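Local coordinates for protein argonaute (Marinitoga piezophila, PDB 5I4A) that uses short guide RNAs with a 5'-hydroxyl end to find complementary single-stranded DNA or RNA and cleave it, and may help defend against mobile genetic elements, at residues I11-K16 with K85-T90; F42-S47 with F60-K65; N567-Y572 with Y593-I598. All blocks are in the same frame, centred on the assembly; numbering follows the deposited sequence.

Contact 1 (I11-K16 with K85-T90); sequences IDIPKK and KLFVKT
Phe87 reaches out from its helix with the far end of its ring, where CE1 and CZ meet the loop at Ile13, Pro14 and Lys15. CZ touches CD1 of Ile13 at 3.8 Å, and CE1 lies 3.6 Å from the carbonyl O of Pro14. That oxygen sits at the ring edge, near its plane, so it faces the slightly positive C-H rim and not the pi cloud. CD of Lys15, oblique to the ring as Ile13 CD1 is, comes within 3.9 Å of Phe87 CZ. Phe87 gains this reach because its CG is anti to the backbone N (chi1 178°), which sends the ring out from the helix into the loop.

The loop is shaped in part by its own lysine. Lys15, the centre of an inverse gamma turn from Pro14 to Lys16, bends at chi2 (-26°) and folds back over the preceding residues, where NZ donates to Ile13 O at 3.1 Å and, weakly, to Ile11 O. The ammonium thus ties the loop together while the aliphatic part of the same chain packs on the aromatic ring. With an alanine here instead of Phe87, a gap would probably open between helix and loop, leaving Ile13 CD1 and Lys15 CD without their aromatic partner.

Within the N-terminal domain the contact packs helix 84-101 against the link between strands 8-10 and 16-22. On the same helix Val88 packs on a sugar and Lys89 on an adenine base of the bound RNA, so this helix turn also meets the guide. Ile13 touches Leu91 further along the helix, while the Phe87 ring also meets Ile17 of strand 16-22 and Tyr144 of strand 143-156.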
loop_
_atom_site.group_PDB
_atom_site.type_symbol
_atom_site.label_atom_id
_atom_site.label_comp_id
_atom_site.label_asym_id
_atom_site.label_seq_id
_atom_site.Cartn_x
_atom_site.Cartn_y
_atom_site.Cartn_z
ATOM N N ILE A 11 3.671 23.553 14.099
ATOM C CA ILE A 11 3.985 23.311 15.501
ATOM C C ILE A 11 4.839 24.466 16.005
ATOM O O ILE A 11 5.912 24.742 15.458
ATOM C CB ILE A 11 4.703 21.966 15.681
ATOM C CG1 ILE A 11 3.720 20.818 15.430
ATOM C CG2 ILE A 11 5.329 21.871 17.067
ATOM C CD1 ILE A 11 4.376 19.529 15.002
ATOM N N ASP A 12 4.364 25.143 17.047
ATOM C CA ASP A 12 5.030 26.315 17.615
ATOM C C ASP A 12 5.427 26.004 19.055
ATOM O O ASP A 12 4.730 26.372 20.003
ATOM C CB ASP A 12 4.127 27.551 17.531
ATOM C CG ASP A 12 4.792 28.797 18.086
ATOM O OD1 ASP A 12 5.627 29.392 17.374
ATOM O OD2 ASP A 12 4.484 29.181 19.235
ATOM N N ILE A 13 6.552 25.313 19.212
ATOM C CA ILE A 13 7.133 25.023 20.523
ATOM C C ILE A 13 8.643 25.155 20.417
ATOM O O ILE A 13 9.206 25.123 19.315
ATOM C CB ILE A 13 6.762 23.612 21.026
ATOM C CG1 ILE A 13 7.395 22.542 20.137
ATOM C CG2 ILE A 13 5.252 23.428 21.119
ATOM C CD1 ILE A 13 7.299 21.146 20.712
ATOM N N PRO A 14 9.329 25.322 21.550
ATOM C CA PRO A 14 10.797 25.318 21.518
ATOM C C PRO A 14 11.336 24.038 20.898
ATOM O O PRO A 14 10.872 22.937 21.202
ATOM C CB PRO A 14 11.181 25.435 22.996
ATOM C CG PRO A 14 10.037 26.162 23.617
ATOM C CD PRO A 14 8.808 25.708 22.876
ATOM N N LYS A 15 12.327 24.191 20.019
ATOM C CA LYS A 15 12.948 23.050 19.345
ATOM C C LYS A 15 13.997 22.406 20.253
ATOM O O LYS A 15 15.187 22.344 19.944
ATOM C CB LYS A 15 13.565 23.468 18.015
ATOM C CG LYS A 15 12.582 23.947 16.953
ATOM C CD LYS A 15 11.189 23.363 17.140
ATOM C CE LYS A 15 10.223 23.928 16.110
ATOM N NZ LYS A 15 8.798 23.767 16.513
ATOM N N LYS A 16 13.525 21.914 21.396
ATOM C CA LYS A 16 14.410 21.313 22.380
ATOM C C LYS A 16 13.617 20.333 23.233
ATOM O O LYS A 16 12.404 20.475 23.404
ATOM C CB LYS A 16 15.070 22.380 23.260
ATOM C CG LYS A 16 14.080 23.232 24.031
ATOM C CD LYS A 16 14.776 24.251 24.916
ATOM C CE LYS A 16 15.305 25.419 24.105
ATOM N NZ LYS A 16 15.964 26.430 24.977
ATOM N N LYS A 85 15.441 12.808 15.800
ATOM C CA LYS A 85 14.527 11.709 16.085
ATOM C C LYS A 85 14.001 11.780 17.512
ATOM O O LYS A 85 12.833 11.465 17.765
ATOM C CB LYS A 85 15.218 10.373 15.823
ATOM C CG LYS A 85 15.663 10.204 14.381
ATOM C CD LYS A 85 15.864 8.747 14.007
ATOM C CE LYS A 85 15.552 8.530 12.534
ATOM N NZ LYS A 85 16.230 9.537 11.667
ATOM N N LEU A 86 14.846 12.198 18.459
ATOM C CA LEU A 86 14.395 12.335 19.839
ATOM C C LEU A 86 13.297 13.383 19.955
ATOM O O LEU A 86 12.313 13.187 20.681
ATOM C CB LEU A 86 15.570 12.691 20.747
ATOM C CG LEU A 86 15.276 12.913 22.232
ATOM C CD1 LEU A 86 14.551 11.715 22.820
ATOM C CD2 LEU A 86 16.563 13.187 22.994
ATOM N N PHE A 87 13.445 14.505 19.246
ATOM C CA PHE A 87 12.408 15.530 19.269
ATOM C C PHE A 87 11.096 14.997 18.709
ATOM O O PHE A 87 10.026 15.236 19.281
ATOM C CB PHE A 87 12.869 16.761 18.486
ATOM C CG PHE A 87 11.845 17.861 18.421
ATOM C CD1 PHE A 87 11.745 18.789 19.442
ATOM C CD2 PHE A 87 10.981 17.964 17.342
ATOM C CE1 PHE A 87 10.802 19.797 19.389
ATOM C CE2 PHE A 87 10.037 18.971 17.284
ATOM C CZ PHE A 87 9.947 19.886 18.308
ATOM N N VAL A 88 11.161 14.267 17.593
ATOM C CA VAL A 88 9.951 13.738 16.968
ATOM C C VAL A 88 9.319 12.668 17.851
ATOM O O VAL A 88 8.099 12.647 18.054
ATOM C CB VAL A 88 10.270 13.197 15.562
ATOM C CG1 VAL A 88 9.062 12.474 14.977
ATOM C CG2 VAL A 88 10.712 14.327 14.646
ATOM N N LYS A 89 10.140 11.760 18.380
ATOM C CA LYS A 89 9.634 10.738 19.289
ATOM C C LYS A 89 8.947 11.372 20.492
ATOM O O LYS A 89 7.844 10.970 20.880
ATOM C CB LYS A 89 10.780 9.832 19.736
ATOM C CG LYS A 89 10.452 8.939 20.918
ATOM C CD LYS A 89 11.700 8.236 21.423
ATOM C CE LYS A 89 11.398 7.355 22.624
ATOM N NZ LYS A 89 12.618 6.652 23.103
ATOM N N THR A 90 9.587 12.384 21.083
ATOM C CA THR A 90 9.017 13.053 22.249
ATOM C C THR A 90 7.708 13.749 21.903
ATOM O O THR A 90 6.740 13.686 22.670
ATOM C CB THR A 90 10.021 14.057 22.809
ATOM O OG1 THR A 90 11.274 13.400 23.043
ATOM C CG2 THR A 90 9.511 14.652 24.111
#

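Contact 2 (F42-S47 with F60-K65); sequences FKFQDS and FQITPK
Phe42 offers one face of its ring to the edge of Phe60, a T-shaped aromatic pair with centroids 5.5 Å apart and planes at 83°. This edge-to-face stack lies in the N-terminal domain of the Argonaute, where the lead-in to edge strand 45-46 of a four-stranded antiparallel sheet approaches the loop that follows strand 51-56. Atoms CE2 and CZ of Phe60 form the approaching edge, with CE2 standing 4.1 Å from Phe42 CD2. C-H groups of one ring therefore point at the pi electrons of the other, a weakly electrostatic attraction added to apolar packing. Both phenylalanines hold CG anti to the backbone N (chi1 -167° for Phe42 and -168° for Phe60), which extends each ring from its own chain toward the other segment and lets them meet although their backbones remain well separated.

A second apolar pair forms beside the first. The CB bond of Phe44 points neither at the other segment nor from it, but the end of its ring comes nearer and meets the branch methyl of Ile62. The sheet and two helices add further packing: Ile53 of strand 51-56 touches both Phe42 and Phe44, and Phe22 of strand 16-22 lies against Phe44 and Ile62. Leu36 of helix 29-40 also packs on Phe44, while Lys97 of helix 84-101 touches both Phe42 and Phe60. Side chains alone thus join the two segments, and the Phe44 ring receives its isoleucine partner at the rim, near the ring plane, with CZ 4.1 Å from Ile62 CG2.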
loop_
_atom_site.group_PDB
_atom_site.type_symbol
_atom_site.label_atom_id
_atom_site.label_comp_id
_atom_site.label_asym_id
_atom_site.label_seq_id
_atom_site.Cartn_x
_atom_site.Cartn_y
_atom_site.Cartn_z
ATOM N N PHE A 42 2.117 8.714 29.660
ATOM C CA PHE A 42 3.361 9.128 29.019
ATOM C C PHE A 42 4.473 8.241 29.550
ATOM O O PHE A 42 4.718 8.223 30.760
ATOM C CB PHE A 42 3.651 10.602 29.308
ATOM C CG PHE A 42 4.723 11.194 28.443
ATOM C CD1 PHE A 42 6.056 10.888 28.659
ATOM C CD2 PHE A 42 4.400 12.071 27.419
ATOM C CE1 PHE A 42 7.044 11.434 27.867
ATOM C CE2 PHE A 42 5.386 12.622 26.624
ATOM C CZ PHE A 42 6.710 12.304 26.848
ATOM N N LYS A 43 5.152 7.527 28.657
ATOM C CA LYS A 43 6.081 6.490 29.081
ATOM C C LYS A 43 7.313 7.092 29.748
ATOM O O LYS A 43 7.984 7.959 29.179
ATOM C CB LYS A 43 6.497 5.631 27.887
ATOM C CG LYS A 43 7.208 4.342 28.272
ATOM C CD LYS A 43 7.156 3.321 27.145
ATOM C CE LYS A 43 7.440 1.917 27.658
ATOM N NZ LYS A 43 7.115 0.886 26.631
ATOM N N PHE A 44 7.596 6.631 30.964
ATOM C CA PHE A 44 8.861 6.875 31.640
ATOM C C PHE A 44 9.825 5.736 31.335
ATOM O O PHE A 44 9.418 4.585 31.160
ATOM C CB PHE A 44 8.668 6.973 33.157
ATOM C CG PHE A 44 8.056 8.265 33.627
ATOM C CD1 PHE A 44 6.759 8.604 33.279
ATOM C CD2 PHE A 44 8.770 9.122 34.451
ATOM C CE1 PHE A 44 6.194 9.787 33.722
ATOM C CE2 PHE A 44 8.209 10.307 34.898
ATOM C CZ PHE A 44 6.920 10.639 34.536
ATOM N N GLN A 45 11.112 6.060 31.282
ATOM C CA GLN A 45 12.154 5.052 31.160
ATOM C C GLN A 45 12.879 4.909 32.493
ATOM O O GLN A 45 12.825 5.790 33.354
ATOM C CB GLN A 45 13.139 5.408 30.039
ATOM C CG GLN A 45 14.079 4.274 29.635
ATOM C CD GLN A 45 13.349 2.986 29.309
ATOM O OE1 GLN A 45 12.363 2.986 28.572
ATOM N NE2 GLN A 45 13.830 1.878 29.863
ATOM N N ASP A 46 13.552 3.773 32.663
ATOM C CA ASP A 46 14.233 3.447 33.905
ATOM C C ASP A 46 15.671 3.031 33.628
ATOM O O ASP A 46 16.014 2.576 32.535
ATOM C CB ASP A 46 13.512 2.322 34.661
ATOM C CG ASP A 46 13.531 1.008 33.903
ATOM O OD1 ASP A 46 14.485 0.224 34.093
ATOM O OD2 ASP A 46 12.592 0.759 33.117
ATOM N N SER A 47 16.511 3.203 34.648
ATOM C CA SER A 47 17.875 2.691 34.638
ATOM C C SER A 47 18.032 1.653 35.740
ATOM O O SER A 47 17.042 1.096 36.225
ATOM C CB SER A 47 18.888 3.823 34.825
ATOM O OG SER A 47 20.185 3.307 35.096
ATOM N N PHE A 60 4.570 21.126 31.907
ATOM C CA PHE A 60 4.228 19.706 31.959
ATOM C C PHE A 60 4.093 19.343 33.435
ATOM O O PHE A 60 5.099 19.154 34.126
ATOM C CB PHE A 60 5.296 18.868 31.262
ATOM C CG PHE A 60 4.899 17.435 31.025
ATOM C CD1 PHE A 60 4.689 16.569 32.085
ATOM C CD2 PHE A 60 4.766 16.946 29.736
ATOM C CE1 PHE A 60 4.334 15.253 31.867
ATOM C CE2 PHE A 60 4.414 15.628 29.513
ATOM C CZ PHE A 60 4.198 14.781 30.584
ATOM N N GLN A 61 2.855 19.243 33.910
ATOM C CA GLN A 61 2.580 18.950 35.312
ATOM C C GLN A 61 2.494 17.437 35.488
ATOM O O GLN A 61 1.562 16.797 34.990
ATOM C CB GLN A 61 1.295 19.639 35.760
ATOM C CG GLN A 61 1.313 21.156 35.597
ATOM C CD GLN A 61 2.144 21.857 36.658
ATOM O OE1 GLN A 61 3.367 21.947 36.551
ATOM N NE2 GLN A 61 1.476 22.361 37.691
ATOM N N ILE A 62 3.460 16.868 36.203
ATOM C CA ILE A 62 3.539 15.423 36.380
ATOM C C ILE A 62 2.636 14.989 37.529
ATOM O O ILE A 62 2.469 15.697 38.528
ATOM C CB ILE A 62 5.003 14.991 36.602
ATOM C CG1 ILE A 62 5.851 15.369 35.386
ATOM C CG2 ILE A 62 5.105 13.493 36.863
ATOM C CD1 ILE A 62 7.318 15.028 35.531
ATOM N N THR A 63 2.042 13.811 37.374
ATOM C CA THR A 63 1.161 13.201 38.366
ATOM C C THR A 63 1.863 11.973 38.964
ATOM O O THR A 63 2.530 11.240 38.240
ATOM C CB THR A 63 -0.193 12.808 37.709
ATOM O OG1 THR A 63 -0.928 13.993 37.377
ATOM C CG2 THR A 63 -1.044 11.920 38.606
ATOM N N PRO A 64 1.734 11.747 40.286
ATOM C CA PRO A 64 0.994 12.538 41.279
ATOM C C PRO A 64 1.659 13.861 41.630
ATOM O O PRO A 64 2.806 14.102 41.253
ATOM C CB PRO A 64 0.955 11.615 42.500
ATOM C CG PRO A 64 2.150 10.753 42.355
ATOM C CD PRO A 64 2.313 10.530 40.881
ATOM N N LYS A 65 0.925 14.709 42.352
ATOM C CA LYS A 65 1.459 16.012 42.735
ATOM C C LYS A 65 2.744 15.866 43.540
ATOM O O LYS A 65 3.757 16.500 43.230
ATOM C CB LYS A 65 0.414 16.794 43.527
ATOM C CG LYS A 65 0.796 18.241 43.795
ATOM C CD LYS A 65 0.347 18.668 45.179
ATOM C CE LYS A 65 -0.694 19.765 45.115
ATOM N NZ LYS A 65 -1.707 19.606 46.200
#

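Contact 3 (N567-Y572 with Y593-I598); sequences NTYIYY and YTIEEI
Tyr569 spans the distance from strand 568-571 to the start of helix 595-605, with CE1 against Ile595 and its hydroxyl arriving beside Glu596. Its CB leaves the strand toward the helix, and CG stands anti to the carbonyl carbon (chi1 -69°), carrying the ring out from the sheet. Along the ring, CE1 meets the branch methyl CG2 of Ile595 at 3.5 Å, an oblique apolar contact. At the tip, OH lies 3.4 Å from CG of Glu596, and the ring and carboxylate planes stand 81° apart.

The glutamate reaches this place by a bend at chi2 (84°), and two waters link it to the phenol. One water lies at the ring edge, in its plane, 2.7 Å from Tyr569 OH, and gives Glu596 OE2 a weak bond. The other donates to Glu596 OE2 and has a weak bond to the same hydroxyl. Two residues before the tyrosine, the amide of Asn567 lies near CD1 of Ile595, and its ND2 is held by the backbone O of Ile586 on strand 582-589.

The first turn of the helix is fixed by a capping box: Glu597 N donates to Thr594 OG1 at 3.1 Å, and Thr594 N donates to Glu597 OE1 at 2.8 Å. Ile595 and Glu596 are presented between these two residues. In this way the RNase H-like PIWI domain seats the helix after strand 582-589 on one face of its central mixed sheet. The chemistry is divided along the tyrosine: apolar packing of CE1 on a methyl, then a polar tip where two waters, and not a direct hydrogen bond, bridge phenol and carboxylate. These waters probably help to solvate the negative charge, which has a long, weak ion pair to Lys563 as a further partner.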
loop_
_atom_site.group_PDB
_atom_site.type_symbol
_atom_site.label_atom_id
_atom_site.label_comp_id
_atom_site.label_asym_id
_atom_site.label_seq_id
_atom_site.Cartn_x
_atom_site.Cartn_y
_atom_site.Cartn_z
ATOM N N ASN A 567 12.337 19.373 -1.694
ATOM C CA ASN A 567 12.655 17.973 -1.946
ATOM C C ASN A 567 11.499 17.026 -1.646
ATOM O O ASN A 567 11.689 15.807 -1.702
ATOM C CB ASN A 567 13.884 17.559 -1.133
ATOM C CG ASN A 567 15.182 18.029 -1.758
ATOM O OD1 ASN A 567 15.474 19.224 -1.790
ATOM N ND2 ASN A 567 15.973 17.085 -2.253
ATOM N N THR A 568 10.311 17.539 -1.333
ATOM C CA THR A 568 9.200 16.697 -0.904
ATOM C C THR A 568 7.941 17.087 -1.663
ATOM O O THR A 568 7.515 18.245 -1.608
ATOM C CB THR A 568 8.975 16.814 0.605
ATOM O OG1 THR A 568 10.244 16.891 1.264
ATOM C CG2 THR A 568 8.234 15.594 1.125
ATOM N N TYR A 569 7.348 16.119 -2.359
ATOM C CA TYR A 569 6.113 16.316 -3.103
ATOM C C TYR A 569 5.097 15.256 -2.702
ATOM O O TYR A 569 5.436 14.224 -2.117
ATOM C CB TYR A 569 6.335 16.245 -4.622
ATOM C CG TYR A 569 7.125 17.390 -5.216
ATOM C CD1 TYR A 569 8.484 17.523 -4.969
ATOM C CD2 TYR A 569 6.516 18.323 -6.048
ATOM C CE1 TYR A 569 9.211 18.560 -5.518
ATOM C CE2 TYR A 569 7.239 19.365 -6.604
ATOM C CZ TYR A 569 8.586 19.476 -6.336
ATOM O OH TYR A 569 9.309 20.509 -6.886
ATOM N N ILE A 570 3.836 15.526 -3.032
ATOM C CA ILE A 570 2.746 14.573 -2.863
ATOM C C ILE A 570 1.933 14.565 -4.142
ATOM O O ILE A 570 1.522 15.627 -4.624
ATOM C CB ILE A 570 1.833 14.925 -1.673
ATOM C CG1 ILE A 570 2.640 15.115 -0.398
ATOM C CG2 ILE A 570 0.782 13.843 -1.465
ATOM C CD1 ILE A 570 1.782 15.487 0.778
ATOM N N TYR A 571 1.690 13.380 -4.690
ATOM C CA TYR A 571 0.738 13.245 -5.778
ATOM C C TYR A 571 -0.447 12.411 -5.315
ATOM O O TYR A 571 -0.320 11.533 -4.456
ATOM C CB TYR A 571 1.382 12.643 -7.038
ATOM C CG TYR A 571 1.692 11.162 -7.003
ATOM C CD1 TYR A 571 0.707 10.217 -7.274
ATOM C CD2 TYR A 571 2.980 10.709 -6.752
ATOM C CE1 TYR A 571 0.990 8.862 -7.261
ATOM C CE2 TYR A 571 3.272 9.356 -6.741
ATOM C CZ TYR A 571 2.274 8.438 -6.994
ATOM O OH TYR A 571 2.559 7.091 -6.983
ATOM N N TYR A 572 -1.610 12.724 -5.876
ATOM C CA TYR A 572 -2.849 12.010 -5.580
ATOM C C TYR A 572 -3.314 11.352 -6.870
ATOM O O TYR A 572 -3.891 12.028 -7.740
ATOM C CB TYR A 572 -3.912 12.961 -5.031
ATOM C CG TYR A 572 -3.533 13.581 -3.699
ATOM C CD1 TYR A 572 -2.646 14.648 -3.634
ATOM C CD2 TYR A 572 -4.063 13.098 -2.508
ATOM C CE1 TYR A 572 -2.294 15.213 -2.424
ATOM C CE2 TYR A 572 -3.717 13.655 -1.292
ATOM C CZ TYR A 572 -2.832 14.715 -1.255
ATOM O OH TYR A 572 -2.482 15.279 -0.049
ATOM N N TYR A 593 18.680 15.856 -14.012
ATOM C CA TYR A 593 17.285 16.247 -13.911
ATOM C C TYR A 593 17.071 17.121 -12.686
ATOM O O TYR A 593 17.702 16.924 -11.643
ATOM C CB TYR A 593 16.384 15.016 -13.813
ATOM C CG TYR A 593 16.290 14.195 -15.074
ATOM C CD1 TYR A 593 15.682 14.708 -16.211
ATOM C CD2 TYR A 593 16.780 12.898 -15.119
ATOM C CE1 TYR A 593 15.582 13.956 -17.364
ATOM C CE2 TYR A 593 16.682 12.138 -16.268
ATOM C CZ TYR A 593 16.082 12.671 -17.388
ATOM O OH TYR A 593 15.982 11.918 -18.535
ATOM N N THR A 594 16.175 18.091 -12.819
ATOM C CA THR A 594 15.731 18.845 -11.661
ATOM C C THR A 594 14.791 17.985 -10.823
ATOM O O THR A 594 14.296 16.948 -11.272
ATOM C CB THR A 594 15.021 20.131 -12.083
ATOM O OG1 THR A 594 13.744 19.809 -12.650
ATOM C CG2 THR A 594 15.853 20.885 -13.112
ATOM N N ILE A 595 14.557 18.426 -9.586
ATOM C CA ILE A 595 13.597 17.739 -8.725
ATOM C C ILE A 595 12.243 17.659 -9.416
ATOM O O ILE A 595 11.628 16.590 -9.496
ATOM C CB ILE A 595 13.495 18.442 -7.360
ATOM C CG1 ILE A 595 14.861 18.479 -6.670
ATOM C CG2 ILE A 595 12.470 17.751 -6.475
ATOM C CD1 ILE A 595 15.512 17.125 -6.539
ATOM N N GLU A 596 11.778 18.790 -9.957
ATOM C CA GLU A 596 10.486 18.830 -10.639
ATOM C C GLU A 596 10.407 17.797 -11.758
ATOM O O GLU A 596 9.371 17.147 -11.942
ATOM C CB GLU A 596 10.229 20.231 -11.198
ATOM C CG GLU A 596 10.078 21.320 -10.148
ATOM C CD GLU A 596 11.409 21.876 -9.672
ATOM O OE1 GLU A 596 12.461 21.426 -10.169
ATOM O OE2 GLU A 596 11.399 22.772 -8.801
ATOM N N GLU A 597 11.490 17.637 -12.520
ATOM C CA GLU A 597 11.493 16.665 -13.607
ATOM C C GLU A 597 11.482 15.238 -13.076
ATOM O O GLU A 597 10.794 14.371 -13.628
ATOM C CB GLU A 597 12.705 16.896 -14.507
ATOM C CG GLU A 597 12.619 18.156 -15.349
ATOM C CD GLU A 597 13.957 18.554 -15.932
ATOM O OE1 GLU A 597 14.994 18.177 -15.346
ATOM O OE2 GLU A 597 13.974 19.242 -16.972
ATOM N N ILE A 598 12.235 14.978 -12.006
ATOM C CA ILE A 598 12.231 13.653 -11.388
ATOM C C ILE A 598 10.842 13.317 -10.862
ATOM O O ILE A 598 10.344 12.199 -11.039
ATOM C CB ILE A 598 13.286 13.581 -10.270
ATOM C CG1 ILE A 598 14.688 13.790 -10.845
ATOM C CG2 ILE A 598 13.208 12.245 -9.547
ATOM C CD1 ILE A 598 15.780 13.814 -9.790
HETATM O O HOH W 1 9.143 23.635 -8.020
HETATM O O HOH W 2 11.767 21.108 -5.993
#

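Contacts 1 and 2 both belong to the N-terminal domain, and contact 2 is nested within the chain loop closed by contact 1. Their centres are about 18 Å apart and their nearest atoms about 4 Å, without touching; helix 84-101 connects them, supplying Phe87 to contact 1 and packing its later residues on the phenylalanines of contact 2. Contact 3 follows in sequence in the PIWI domain, in the other lobe, its centre about 27 Å from that of contact 1 and about 43 Å from that of contact 2. All three lie away from the annotated catalytic residues. Their nearest atoms are about 4, 7 and 12 Å from the bound nucleic acid, in order.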